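Lmo2470 protein (Listeria monocytogenes EGD-e, PDB 5HL3) is a calcium-binding internalin, InlP, that interacts with afadin and facilitates crossing of the basement membrane, probably using its leucine-rich repeats as the binding platform. Local coordinates at residues P13-F18 with D34-V39; M27-N32 with G52-T57; D44-T49 with M70-T75. All coordinates share one frame; numbering follows the deposited sequence.

Interaction 1: residues P13-F18 with D34-V39; sequences PIIDVF and DSVNDV. With CA (calcium ion), chain C.
The side-chain amide of Asn-37 lies alongside Ile-15, both side chains pointing the same way, with OD1 3.8 Å from Ile-15 CG2. The carboxylate of Asp-38 is met from above its plane by Ser-35 N on OD2, while OD1 binds a calcium ion at 2.3 Å. Both belong to a contact that caps the start of helix 14-17 in the N-terminal cap of the internalin. Pro-13 is the N-cap residue of this helix, and its first two amides, which have no partner inside it, are taken by two carbonyls of the type I turn Ser-35 to Asp-38. Ile-14 N reaches Asp-38 O at 2.9 Å. Ile-15 N reaches Val-36 O, also at 2.9 Å. Pro-13 and Val-39 form an antiparallel non-hydrogen-bonded pair, joining strand 12-13 to strand 39-40, and their side chains sit side by side with CG of Pro-13 4.1 Å from CG2 of Val-39. Ile-14 holds CG1 beside its own backbone N (chi1 -71°), and this branch therefore lies next to the same Asp-38 O that the N-H binds. Its CD1 continues toward Ser-35 O, and beyond it Ala-28 of helix 21-30 packs on the side chain. The turn is stiffened from within: Ser-35 OG accepts from Asn-37 N in an ST turn, and Asp-38 bends its carboxylate back to Ser-35 N. That bond and the turn's own Asp-38 N to Ser-35 O bond hold the carboxylate that binds the metal. Four waters also bind the calcium, and water 1, 2.5 Å from the ion, donates to Asp-38 OD2 as well.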
ATOM      1  N   PRO A  13     -30.373 -16.845  28.999  1.00 13.13           N
ATOM      2  CA  PRO A  13     -29.358 -17.684  28.333  1.00 13.14           C
ATOM      3  C   PRO A  13     -28.735 -16.964  27.133  1.00 12.80           C
ATOM      4  O   PRO A  13     -29.406 -16.247  26.408  1.00 12.76           O
ATOM      5  CB  PRO A  13     -30.173 -18.908  27.868  1.00 13.67           C
ATOM      6  CG  PRO A  13     -31.283 -18.986  28.867  1.00 13.97           C
ATOM      7  CD  PRO A  13     -31.671 -17.559  29.100  1.00 13.62           C
ATOM      8  N   ILE A  14     -27.438 -17.195  26.950  1.00 12.65           N
ATOM      9  CA  ILE A  14     -26.698 -16.599  25.815  1.00 12.38           C
ATOM     10  C   ILE A  14     -27.416 -16.862  24.482  1.00 12.57           C
ATOM     11  O   ILE A  14     -27.546 -15.959  23.634  1.00 12.42           O
ATOM     12  CB  ILE A  14     -25.235 -17.140  25.798  1.00 12.35           C
ATOM     13  CG1 ILE A  14     -24.438 -16.547  26.957  1.00 12.19           C
ATOM     14  CG2 ILE A  14     -24.533 -16.820  24.472  1.00 12.19           C
ATOM     15  CD1 ILE A  14     -23.107 -17.221  27.191  1.00 12.34           C
ATOM     16  N   ILE A  15     -27.886 -18.086  24.298  1.00 12.99           N
ATOM     17  CA  ILE A  15     -28.532 -18.481  23.044  1.00 13.30           C
ATOM     18  C   ILE A  15     -29.847 -17.742  22.789  1.00 13.43           C
ATOM     19  O   ILE A  15     -30.276 -17.646  21.646  1.00 13.65           O
ATOM     20  CB  ILE A  15     -28.698 -20.022  22.995  1.00 13.85           C
ATOM     21  CG1 ILE A  15     -29.107 -20.534  21.595  1.00 14.25           C
ATOM     22  CG2 ILE A  15     -29.675 -20.514  24.059  1.00 14.20           C
ATOM     23  CD1 ILE A  15     -28.153 -20.229  20.475  1.00 14.02           C
ATOM     24  N   ASP A  16     -30.481 -17.236  23.848  1.00 13.38           N
ATOM     25  CA  ASP A  16     -31.694 -16.443  23.685  1.00 13.55           C
ATOM     26  C   ASP A  16     -31.358 -14.980  23.346  1.00 13.19           C
ATOM     27  O   ASP A  16     -32.042 -14.347  22.517  1.00 13.40           O
ATOM     28  CB  ASP A  16     -32.568 -16.529  24.923  1.00 13.74           C
ATOM     29  CG  ASP A  16     -33.097 -17.958  25.179  1.00 14.59           C
ATOM     30  OD1 ASP A  16     -33.232 -18.765  24.235  1.00 15.99           O
ATOM     31  OD2 ASP A  16     -33.403 -18.187  26.322  1.00 15.23           O
ATOM     32  N   VAL A  17     -30.271 -14.444  23.916  1.00 12.73           N
ATOM     33  CA  VAL A  17     -29.844 -13.078  23.590  1.00 12.46           C
ATOM     34  C   VAL A  17     -29.290 -12.997  22.168  1.00 12.45           C
ATOM     35  O   VAL A  17     -29.564 -12.044  21.448  1.00 12.53           O
ATOM     36  CB  VAL A  17     -28.742 -12.620  24.582  1.00 12.08           C
ATOM     37  CG1 VAL A  17     -28.283 -11.196  24.259  1.00 11.90           C
ATOM     38  CG2 VAL A  17     -29.221 -12.715  26.038  1.00 12.13           C
ATOM     39  N   PHE A  18     -28.577 -14.034  21.766  1.00 12.45           N
ATOM     40  CA  PHE A  18     -27.881 -14.085  20.468  1.00 12.44           C
ATOM     41  C   PHE A  18     -28.351 -15.351  19.728  1.00 12.86           C
ATOM     42  O   PHE A  18     -27.654 -16.353  19.714  1.00 12.88           O
ATOM     43  CB  PHE A  18     -26.377 -14.149  20.719  1.00 12.11           C
ATOM     44  CG  PHE A  18     -25.851 -13.011  21.560  1.00 11.80           C
ATOM     45  CD1 PHE A  18     -25.772 -11.714  21.066  1.00 11.73           C
ATOM     46  CD2 PHE A  18     -25.403 -13.239  22.841  1.00 11.67           C
ATOM     47  CE1 PHE A  18     -25.254 -10.680  21.845  1.00 11.54           C
ATOM     48  CE2 PHE A  18     -24.864 -12.206  23.623  1.00 11.47           C
ATOM     49  CZ  PHE A  18     -24.784 -10.926  23.112  1.00 11.41           C
ATOM     50  N   ASP A  34     -18.930 -21.684  29.582  1.00 17.44           N
ATOM     51  CA  ASP A  34     -18.694 -22.968  28.933  1.00 18.69           C
ATOM     52  C   ASP A  34     -19.801 -23.378  27.974  1.00 17.75           C
ATOM     53  O   ASP A  34     -19.560 -24.216  27.093  1.00 19.44           O
ATOM     54  CB  ASP A  34     -18.485 -24.083  29.951  1.00 21.29           C
ATOM     55  CG  ASP A  34     -17.171 -23.955  30.708  1.00 23.05           C
ATOM     56  OD1 ASP A  34     -16.229 -23.275  30.220  1.00 25.88           O
ATOM     57  OD2 ASP A  34     -17.090 -24.594  31.779  1.00 28.04           O
ATOM     58  N   SER A  35     -20.998 -22.790  28.110  1.00 16.12           N
ATOM     59  CA  SER A  35     -22.132 -23.209  27.288  1.00 15.45           C
ATOM     60  C   SER A  35     -22.938 -22.046  26.766  1.00 14.32           C
ATOM     61  O   SER A  35     -23.110 -21.062  27.465  1.00 13.76           O
ATOM     62  CB  SER A  35     -23.054 -24.051  28.149  1.00 15.91           C
ATOM     63  OG  SER A  35     -24.167 -24.500  27.421  1.00 16.08           O
ATOM     64  N   VAL A  36     -23.489 -22.173  25.563  1.00 14.01           N
ATOM     65  CA  VAL A  36     -24.419 -21.168  25.061  1.00 13.61           C
ATOM     66  C   VAL A  36     -25.730 -21.173  25.845  1.00 13.76           C
ATOM     67  O   VAL A  36     -26.509 -20.250  25.732  1.00 13.48           O
ATOM     68  CB  VAL A  36     -24.734 -21.322  23.561  1.00 13.68           C
ATOM     69  CG1 VAL A  36     -23.452 -21.174  22.741  1.00 13.52           C
ATOM     70  CG2 VAL A  36     -25.472 -22.626  23.212  1.00 14.33           C
ATOM     71  N   ASN A  37     -25.965 -22.215  26.643  1.00 14.26           N
ATOM     72  CA  ASN A  37     -27.157 -22.245  27.493  1.00 14.45           C
ATOM     73  C   ASN A  37     -26.962 -21.487  28.779  1.00 14.18           C
ATOM     74  O   ASN A  37     -27.934 -21.247  29.490  1.00 14.25           O
ATOM     75  CB  ASN A  37     -27.587 -23.673  27.771  1.00 15.20           C
ATOM     76  CG  ASN A  37     -27.991 -24.403  26.508  1.00 15.58           C
ATOM     77  OD1 ASN A  37     -28.477 -23.815  25.559  1.00 15.35           O
ATOM     78  ND2 ASN A  37     -27.735 -25.703  26.474  1.00 16.25           N
ATOM     79  N   ASP A  38     -25.734 -21.065  29.085  1.00 13.92           N
ATOM     80  CA  ASP A  38     -25.484 -20.350  30.340  1.00 13.76           C
ATOM     81  C   ASP A  38     -26.201 -18.996  30.371  1.00 13.30           C
ATOM     82  O   ASP A  38     -26.277 -18.268  29.365  1.00 12.97           O
ATOM     83  CB  ASP A  38     -23.991 -20.117  30.572  1.00 13.86           C
ATOM     84  CG  ASP A  38     -23.229 -21.382  30.961  1.00 14.84           C
ATOM     85  OD1 ASP A  38     -23.795 -22.284  31.574  1.00 16.12           O
ATOM     86  OD2 ASP A  38     -22.007 -21.441  30.666  1.00 15.86           O
ATOM     87  N   VAL A  39     -26.714 -18.672  31.561  1.00 13.37           N
ATOM     88  CA  VAL A  39     -27.449 -17.430  31.797  1.00 13.07           C
ATOM     89  C   VAL A  39     -26.463 -16.300  32.086  1.00 12.73           C
ATOM     90  O   VAL A  39     -25.558 -16.442  32.913  1.00 12.85           O
ATOM     91  CB  VAL A  39     -28.432 -17.606  32.966  1.00 13.37           C
ATOM     92  CG1 VAL A  39     -29.050 -16.277  33.364  1.00 13.11           C
ATOM     93  CG2 VAL A  39     -29.497 -18.621  32.565  1.00 13.77           C
TER
HETATM   94 CA    CA C 402     -23.400 -24.161  32.915  1.00 18.21          CA
HETATM   95  O   HOH W   1     -21.021 -23.433  32.376  1.00 37.86           O
HETATM   96  O   HOH W   2     -24.930 -25.033  31.343  1.00 19.55           O
HETATM   97  O   HOH W   3     -22.688 -22.627  34.542  1.00 35.16           O
HETATM   98  O   HOH W   4     -21.934 -25.466  34.294  1.00 34.11           O

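Interaction 2: residues M27-N32 with G52-T57; sequences MAKNLN and GFETST
Gly-52 opens the contact by pairing with the side-chain amide of Asn-30, where helix 21-30 of the N-terminal cap lies beside strand 50-53, the outermost strand at this end of the parallel leucine-rich-repeat sheet. Gly-52 N donates to Asn-30 OD1 at 2.9 Å, almost straight at 173°, and Gly-52 O accepts from Asn-30 ND2 at 3.0 Å on a more bent path. One amide thus serves both the N-H and the C=O of a single residue, and its rotation is fixed by the pair of bonds. Phe-53 comes next. Its backbone turns the CB away from the helix, yet the ring returns, and the selenium of selenomethionine Met-27 approaches obliquely in a Met-aromatic contact, SE to CE1 4.1 Å. Met-27 bends at both chi2 and chi3 to bring the selenium there, while Leu-23 and Asp-26 of the same helix also touch the Phe-53 side chain. Glu-54 then reaches toward Lys-29, whose side chain is extended throughout and meets it at about a right angle. Lys-29 NZ and Glu-54 OE1 form a salt bridge at 3.2 Å, whose hydrogen bond is weak, but water 5 reinforces it by accepting from NZ and donating to Glu-54 OE2 at 2.7 Å. The Glu-54 side chain comes within about 5 Å of a bound calcium ion (nearest atoms) and touches Glu-81 of a calcium site. Asp-26 holds the chain just past the strand, with OD2 hydrogen-bonded to Glu-54 N and OD1 to Thr-55 OG1.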
HETATM    1  N   MSE A  27     -19.934 -15.674  21.296  1.00 11.80           N
HETATM    2  CA  MSE A  27     -20.245 -14.851  22.480  1.00 11.64           C
HETATM    3  C   MSE A  27     -19.951 -15.599  23.769  1.00 11.82           C
HETATM    4  O   MSE A  27     -19.467 -14.996  24.711  1.00 11.78           O
HETATM    5  CB  MSE A  27     -21.684 -14.338  22.418  1.00 11.55           C
HETATM    6  CG  MSE A  27     -21.866 -13.225  21.387  1.00 11.44           C
HETATM    7 SE   MSE A  27     -20.648 -11.673  21.648  1.00 11.77          SE
HETATM    8  CE  MSE A  27     -20.850 -11.452  23.579  1.00 11.51           C
ATOM      9  N   ALA A  28     -20.235 -16.895  23.835  1.00 12.10           N
ATOM     10  CA  ALA A  28     -19.891 -17.669  25.026  1.00 12.39           C
ATOM     11  C   ALA A  28     -18.389 -17.637  25.273  1.00 12.54           C
ATOM     12  O   ALA A  28     -17.933 -17.520  26.410  1.00 12.69           O
ATOM     13  CB  ALA A  28     -20.404 -19.111  24.906  1.00 12.80           C
ATOM     14  N   LYS A  29     -17.603 -17.731  24.201  1.00 12.57           N
ATOM     15  CA  LYS A  29     -16.150 -17.656  24.345  1.00 12.96           C
ATOM     16  C   LYS A  29     -15.738 -16.258  24.843  1.00 12.59           C
ATOM     17  O   LYS A  29     -14.911 -16.127  25.745  1.00 12.83           O
ATOM     18  CB  LYS A  29     -15.472 -17.988  23.019  1.00 13.63           C
ATOM     19  CG  LYS A  29     -13.962 -18.051  23.138  1.00 14.84           C
ATOM     20  CD  LYS A  29     -13.315 -18.413  21.824  1.00 16.15           C
ATOM     21  CE  LYS A  29     -11.827 -18.105  21.891  1.00 17.67           C
ATOM     22  NZ  LYS A  29     -11.175 -18.011  20.570  1.00 18.93           N
ATOM     23  N   ASN A  30     -16.304 -15.200  24.254  1.00 12.16           N
ATOM     24  CA  ASN A  30     -16.012 -13.835  24.707  1.00 12.03           C
ATOM     25  C   ASN A  30     -16.350 -13.631  26.190  1.00 12.15           C
ATOM     26  O   ASN A  30     -15.617 -12.962  26.918  1.00 12.71           O
ATOM     27  CB  ASN A  30     -16.789 -12.816  23.869  1.00 11.70           C
ATOM     28  CG  ASN A  30     -16.164 -12.562  22.502  1.00 11.69           C
ATOM     29  OD1 ASN A  30     -14.957 -12.410  22.389  1.00 11.99           O
ATOM     30  ND2 ASN A  30     -16.987 -12.477  21.483  1.00 11.54           N
ATOM     31  N   LEU A  31     -17.433 -14.266  26.640  1.00 12.18           N
ATOM     32  CA  LEU A  31     -17.926 -14.148  28.026  1.00 12.43           C
ATOM     33  C   LEU A  31     -17.291 -15.175  28.968  1.00 13.36           C
ATOM     34  O   LEU A  31     -17.626 -15.227  30.156  1.00 13.59           O
ATOM     35  CB  LEU A  31     -19.458 -14.330  27.990  1.00 12.09           C
ATOM     36  CG  LEU A  31     -20.241 -13.154  27.385  1.00 11.69           C
ATOM     37  CD1 LEU A  31     -21.582 -13.585  26.852  1.00 11.60           C
ATOM     38  CD2 LEU A  31     -20.400 -12.052  28.430  1.00 11.69           C
ATOM     39  N   ASN A  32     -16.409 -16.015  28.452  1.00 14.19           N
ATOM     40  CA  ASN A  32     -15.819 -17.110  29.216  1.00 15.53           C
ATOM     41  C   ASN A  32     -16.862 -17.991  29.906  1.00 15.61           C
ATOM     42  O   ASN A  32     -16.726 -18.346  31.079  1.00 16.30           O
ATOM     43  CB  ASN A  32     -14.759 -16.640  30.209  1.00 16.90           C
ATOM     44  CG  ASN A  32     -13.895 -17.803  30.712  1.00 19.04           C
ATOM     45  OD1 ASN A  32     -13.716 -18.808  30.017  1.00 20.84           O
ATOM     46  ND2 ASN A  32     -13.358 -17.670  31.903  1.00 21.46           N
ATOM     47  N   GLY A  52     -14.231 -10.846  20.074  1.00 11.84           N
ATOM     48  CA  GLY A  52     -13.601 -11.606  18.991  1.00 11.97           C
ATOM     49  C   GLY A  52     -14.617 -12.502  18.311  1.00 11.86           C
ATOM     50  O   GLY A  52     -15.505 -13.052  18.966  1.00 11.78           O
ATOM     51  N   PHE A  53     -14.472 -12.679  16.997  1.00 11.94           N
ATOM     52  CA  PHE A  53     -15.337 -13.556  16.216  1.00 11.97           C
ATOM     53  C   PHE A  53     -14.502 -14.478  15.362  1.00 12.23           C
ATOM     54  O   PHE A  53     -13.491 -14.066  14.793  1.00 12.35           O
ATOM     55  CB  PHE A  53     -16.342 -12.742  15.384  1.00 11.88           C
ATOM     56  CG  PHE A  53     -17.258 -11.932  16.248  1.00 11.70           C
ATOM     57  CD1 PHE A  53     -18.275 -12.543  16.946  1.00 11.64           C
ATOM     58  CD2 PHE A  53     -17.026 -10.584  16.486  1.00 11.65           C
ATOM     59  CE1 PHE A  53     -19.076 -11.829  17.843  1.00 11.50           C
ATOM     60  CE2 PHE A  53     -17.823  -9.874  17.387  1.00 11.54           C
ATOM     61  CZ  PHE A  53     -18.839 -10.506  18.064  1.00 11.45           C
ATOM     62  N   GLU A  54     -14.896 -15.734  15.305  1.00 12.39           N
ATOM     63  CA  GLU A  54     -14.105 -16.738  14.567  1.00 12.74           C
ATOM     64  C   GLU A  54     -14.917 -17.845  13.934  1.00 12.97           C
ATOM     65  O   GLU A  54     -14.355 -18.667  13.222  1.00 13.31           O
ATOM     66  CB  GLU A  54     -13.061 -17.341  15.498  1.00 12.97           C
ATOM     67  CG  GLU A  54     -13.694 -18.131  16.634  1.00 13.29           C
ATOM     68  CD  GLU A  54     -12.720 -18.898  17.521  1.00 14.06           C
ATOM     69  OE1 GLU A  54     -11.496 -18.666  17.403  1.00 14.68           O
ATOM     70  OE2 GLU A  54     -13.239 -19.708  18.331  1.00 15.22           O
ATOM     71  N   THR A  55     -16.228 -17.869  14.130  1.00 12.86           N
ATOM     72  CA  THR A  55     -17.072 -18.948  13.563  1.00 13.19           C
ATOM     73  C   THR A  55     -17.593 -18.461  12.216  1.00 13.25           C
ATOM     74  O   THR A  55     -18.323 -17.457  12.124  1.00 13.03           O
ATOM     75  CB  THR A  55     -18.180 -19.367  14.537  1.00 13.19           C
ATOM     76  OG1 THR A  55     -17.550 -19.870  15.729  1.00 13.24           O
ATOM     77  CG2 THR A  55     -19.025 -20.492  13.970  1.00 13.65           C
ATOM     78  N   SER A  56     -17.245 -19.215  11.175  1.00 13.63           N
ATOM     79  CA  SER A  56     -17.481 -18.761   9.789  1.00 13.78           C
ATOM     80  C   SER A  56     -18.902 -18.910   9.263  1.00 14.03           C
ATOM     81  O   SER A  56     -19.164 -18.519   8.124  1.00 14.24           O
ATOM     82  CB  SER A  56     -16.464 -19.400   8.850  1.00 14.13           C
ATOM     83  OG  SER A  56     -15.176 -18.839   9.079  1.00 13.93           O
ATOM     84  N   THR A  57     -19.816 -19.430  10.076  1.00 14.08           N
ATOM     85  CA  THR A  57     -21.224 -19.470   9.710  1.00 14.36           C
ATOM     86  C   THR A  57     -21.951 -18.175  10.050  1.00 14.04           C
ATOM     87  O   THR A  57     -23.103 -18.026   9.694  1.00 14.32           O
ATOM     88  CB  THR A  57     -21.952 -20.623  10.429  1.00 14.66           C
ATOM     89  OG1 THR A  57     -21.793 -20.461  11.841  1.00 14.26           O
ATOM     90  CG2 THR A  57     -21.421 -21.981   9.975  1.00 15.18           C
TER
HETATM   91  O   HOH W   5     -11.736 -20.867  20.238  1.00 27.79           O

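Interaction 3: residues D44-T49 with M70-T75; sequences DLDALT and MFNNVT. With CA (calcium ion), chain I.
Where the N-terminal cap passes into the leucine-rich repeats, the end of helix 42-46 and the chain leading into strand 50-53 lie against the loop that leads into strand 76-79, the next strand of the parallel sheet. Leu-48 and Val-74 occupy equivalent places one layer apart, Leu-48 CB 3.9 Å from Val-74 CG2, and Thr-75 N donates to Thr-49 O at 2.9 Å. Inside, Phe-71 receives two leucines on the same corner of its ring: Leu-48 CD1 comes at the edge, near the plane, and Leu-45 CD2 obliquely, each 3.9 Å from CE1. Selenomethionine Met-27 of helix 21-30 packs on the same side chain. On the outer side two asparagines grip Asp-46. Asn-72 lies beside it, pointing the same way, and its ND2 meets OD1 at 2.9 Å, on the syn side but tilted out of the carboxylate plane, while OD1 lies in the amide plane of Asn-72. In Asn-73, chi1 of -63° swings the amide to Asp-46, and chi2 of -49° presents ND2 to its backbone O, which sits in the amide plane and is met nearly straight at 169°. The same amide sends OD1 to a calcium ion at 2.3 Å, which three waters also bind. Two further waters fill the seam: water 6 accepts from Asn-73 N at 2.8 Å, and water 7 accepts from Asn-72 N. Gln-42 NE2 adds another bond to Asp-46 OD1. Because Asn-73 is held by the metal at its oxygen and by a peptide carbonyl at its nitrogen, its flip state is settled, and the calcium would probably polarise the amide and make its N-H a stronger donor to Asp-46 O.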
ATOM      1  N   ASP A  44     -22.226  -9.267  33.263  1.00 12.06           N
ATOM      2  CA  ASP A  44     -21.364 -10.109  32.437  1.00 12.01           C
ATOM      3  C   ASP A  44     -20.971  -9.379  31.144  1.00 11.81           C
ATOM      4  O   ASP A  44     -19.832  -9.459  30.693  1.00 11.88           O
ATOM      5  CB  ASP A  44     -22.063 -11.421  32.101  1.00 11.96           C
ATOM      6  CG  ASP A  44     -22.278 -12.323  33.291  1.00 12.25           C
ATOM      7  OD1 ASP A  44     -21.381 -12.460  34.144  1.00 12.80           O
ATOM      8  OD2 ASP A  44     -23.357 -12.901  33.386  1.00 12.27           O
ATOM      9  N   LEU A  45     -21.921  -8.679  30.552  1.00 11.65           N
ATOM     10  CA  LEU A  45     -21.659  -7.874  29.346  1.00 11.55           C
ATOM     11  C   LEU A  45     -20.710  -6.714  29.665  1.00 11.75           C
ATOM     12  O   LEU A  45     -19.768  -6.410  28.891  1.00 11.78           O
ATOM     13  CB  LEU A  45     -22.954  -7.380  28.711  1.00 11.48           C
ATOM     14  CG  LEU A  45     -23.882  -8.441  28.145  1.00 11.39           C
ATOM     15  CD1 LEU A  45     -25.212  -7.800  27.810  1.00 11.46           C
ATOM     16  CD2 LEU A  45     -23.296  -9.188  26.926  1.00 11.29           C
ATOM     17  N   ASP A  46     -20.936  -6.054  30.800  1.00 11.94           N
ATOM     18  CA  ASP A  46     -20.101  -4.910  31.181  1.00 12.25           C
ATOM     19  C   ASP A  46     -18.643  -5.288  31.411  1.00 12.45           C
ATOM     20  O   ASP A  46     -17.753  -4.447  31.222  1.00 12.71           O
ATOM     21  CB  ASP A  46     -20.654  -4.237  32.443  1.00 12.49           C
ATOM     22  CG  ASP A  46     -21.968  -3.519  32.230  1.00 12.45           C
ATOM     23  OD1 ASP A  46     -22.429  -3.322  31.090  1.00 12.31           O
ATOM     24  OD2 ASP A  46     -22.589  -3.154  33.238  1.00 12.63           O
ATOM     25  N   ALA A  47     -18.389  -6.549  31.771  1.00 12.42           N
ATOM     26  CA  ALA A  47     -17.006  -7.006  31.935  1.00 12.70           C
ATOM     27  C   ALA A  47     -16.224  -7.118  30.611  1.00 12.61           C
ATOM     28  O   ALA A  47     -15.006  -7.270  30.642  1.00 12.92           O
ATOM     29  CB  ALA A  47     -17.008  -8.335  32.663  1.00 12.80           C
ATOM     30  N   LEU A  48     -16.914  -7.089  29.469  1.00 12.25           N
ATOM     31  CA  LEU A  48     -16.243  -7.190  28.168  1.00 12.19           C
ATOM     32  C   LEU A  48     -15.645  -5.870  27.719  1.00 12.39           C
ATOM     33  O   LEU A  48     -16.310  -4.815  27.735  1.00 12.41           O
ATOM     34  CB  LEU A  48     -17.254  -7.633  27.130  1.00 11.83           C
ATOM     35  CG  LEU A  48     -17.920  -8.984  27.379  1.00 11.69           C
ATOM     36  CD1 LEU A  48     -19.009  -9.173  26.358  1.00 11.45           C
ATOM     37  CD2 LEU A  48     -16.870 -10.111  27.316  1.00 11.86           C
ATOM     38  N   THR A  49     -14.377  -5.914  27.335  1.00 12.64           N
ATOM     39  CA  THR A  49     -13.726  -4.758  26.724  1.00 12.90           C
ATOM     40  C   THR A  49     -13.352  -5.009  25.264  1.00 12.77           C
ATOM     41  O   THR A  49     -12.920  -4.089  24.570  1.00 12.99           O
ATOM     42  CB  THR A  49     -12.492  -4.312  27.512  1.00 13.46           C
ATOM     43  OG1 THR A  49     -11.559  -5.418  27.614  1.00 13.82           O
ATOM     44  CG2 THR A  49     -12.868  -3.802  28.862  1.00 13.67           C
HETATM   45  N   MSE A  70     -26.295  -4.564  25.092  1.00 12.01           N
HETATM   46  CA  MSE A  70     -25.537  -3.330  25.282  1.00 12.61           C
HETATM   47  C   MSE A  70     -24.129  -3.624  25.732  1.00 11.95           C
HETATM   48  O   MSE A  70     -23.943  -4.247  26.777  1.00 11.82           O
HETATM   49  CB  MSE A  70     -26.247  -2.449  26.309  1.00 14.26           C
HETATM   50  CG  MSE A  70     -25.543  -1.102  26.521  1.00 16.17           C
HETATM   51 SE   MSE A  70     -25.346   0.019  24.924  1.00 22.75          SE
HETATM   52  CE  MSE A  70     -27.239   0.327  24.674  1.00 23.52           C
ATOM     53  N   PHE A  71     -23.150  -3.172  24.945  1.00 12.01           N
ATOM     54  CA  PHE A  71     -21.721  -3.340  25.233  1.00 11.95           C
ATOM     55  C   PHE A  71     -21.149  -1.976  25.651  1.00 12.31           C
ATOM     56  O   PHE A  71     -20.622  -1.219  24.832  1.00 12.54           O
ATOM     57  CB  PHE A  71     -21.000  -3.886  23.998  1.00 11.84           C
ATOM     58  CG  PHE A  71     -21.504  -5.237  23.555  1.00 11.59           C
ATOM     59  CD1 PHE A  71     -21.080  -6.385  24.181  1.00 11.42           C
ATOM     60  CD2 PHE A  71     -22.424  -5.350  22.511  1.00 11.63           C
ATOM     61  CE1 PHE A  71     -21.538  -7.624  23.782  1.00 11.29           C
ATOM     62  CE2 PHE A  71     -22.882  -6.591  22.104  1.00 11.50           C
ATOM     63  CZ  PHE A  71     -22.439  -7.736  22.756  1.00 11.32           C
ATOM     64  N   ASN A  72     -21.261  -1.690  26.932  1.00 12.43           N
ATOM     65  CA  ASN A  72     -20.886  -0.401  27.469  1.00 12.86           C
ATOM     66  C   ASN A  72     -19.402  -0.139  27.469  1.00 13.07           C
ATOM     67  O   ASN A  72     -18.998   1.025  27.387  1.00 13.52           O
ATOM     68  CB  ASN A  72     -21.405  -0.270  28.904  1.00 12.97           C
ATOM     69  CG  ASN A  72     -22.911  -0.118  28.976  1.00 12.97           C
ATOM     70  OD1 ASN A  72     -23.470   0.792  28.332  1.00 13.25           O
ATOM     71  ND2 ASN A  72     -23.574  -0.980  29.745  1.00 12.74           N
ATOM     72  N   ASN A  73     -18.582  -1.200  27.536  1.00 12.84           N
ATOM     73  CA  ASN A  73     -17.127  -1.050  27.707  1.00 13.12           C
ATOM     74  C   ASN A  73     -16.284  -1.664  26.601  1.00 12.99           C
ATOM     75  O   ASN A  73     -15.059  -1.655  26.672  1.00 13.26           O
ATOM     76  CB  ASN A  73     -16.720  -1.626  29.059  1.00 13.20           C
ATOM     77  CG  ASN A  73     -17.351  -0.865  30.192  1.00 13.46           C
ATOM     78  OD1 ASN A  73     -17.292   0.373  30.219  1.00 13.87           O
ATOM     79  ND2 ASN A  73     -17.931  -1.579  31.132  1.00 13.29           N
ATOM     80  N   VAL A  74     -16.932  -2.170  25.556  1.00 12.66           N
ATOM     81  CA  VAL A  74     -16.178  -2.749  24.429  1.00 12.56           C
ATOM     82  C   VAL A  74     -15.541  -1.649  23.582  1.00 12.93           C
ATOM     83  O   VAL A  74     -16.209  -0.715  23.122  1.00 13.10           O
ATOM     84  CB  VAL A  74     -17.090  -3.633  23.564  1.00 12.18           C
ATOM     85  CG1 VAL A  74     -16.467  -3.953  22.210  1.00 12.17           C
ATOM     86  CG2 VAL A  74     -17.398  -4.940  24.308  1.00 11.91           C
ATOM     87  N   THR A  75     -14.228  -1.759  23.400  1.00 13.15           N
ATOM     88  CA  THR A  75     -13.496  -0.815  22.544  1.00 13.57           C
ATOM     89  C   THR A  75     -12.865  -1.455  21.308  1.00 13.47           C
ATOM     90  O   THR A  75     -12.375  -0.743  20.454  1.00 13.80           O
ATOM     91  CB  THR A  75     -12.375  -0.115  23.332  1.00 14.12           C
ATOM     92  OG1 THR A  75     -11.427  -1.099  23.807  1.00 14.11           O
ATOM     93  CG2 THR A  75     -12.936   0.683  24.507  1.00 14.35           C
TER
HETATM   94 CA    CA I 408     -16.590   2.527  30.415  1.00 19.58          CA
HETATM   95  O   HOH W   6     -18.994  -3.996  27.505  1.00  9.63           O
HETATM   96  O   HOH W   7     -21.850  -3.955  28.504  1.00 11.13           O
HETATM   97  O   HOH W   8     -16.903   2.695  28.130  1.00 20.27           O
HETATM   98  O   HOH W   9     -18.891   2.561  30.925  1.00 20.04           O
HETATM   99  O   HOH W  10     -14.572   1.055  30.372  1.00 18.15           O

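Overall arrangement
All three contacts lie in or beside the N-terminal cap, and helix 21-30 is common ground. The helix and the residue after it put Ala-28 and Leu-31 on Ile-14 of interaction 1, supply the first segment of interaction 2, and send Met-27 to Phe-71 of interaction 3. Phe-18 also touches Phe-71, so one apolar core runs behind all of them. Interaction 1 is a surface contact built largely of backbone bonds at a helix start. Interactions 2 and 3 are partly buried and join the cap to the repeat sheet, the former through a side-chain amide, a selenium-aromatic contact and a salt bridge, the latter through leucines on a phenylalanine ring and asparagine amides bonded to Asp-46. Interactions 1 and 3 each carry a water-ligated calcium; interaction 2 has a water-bridged ion pair.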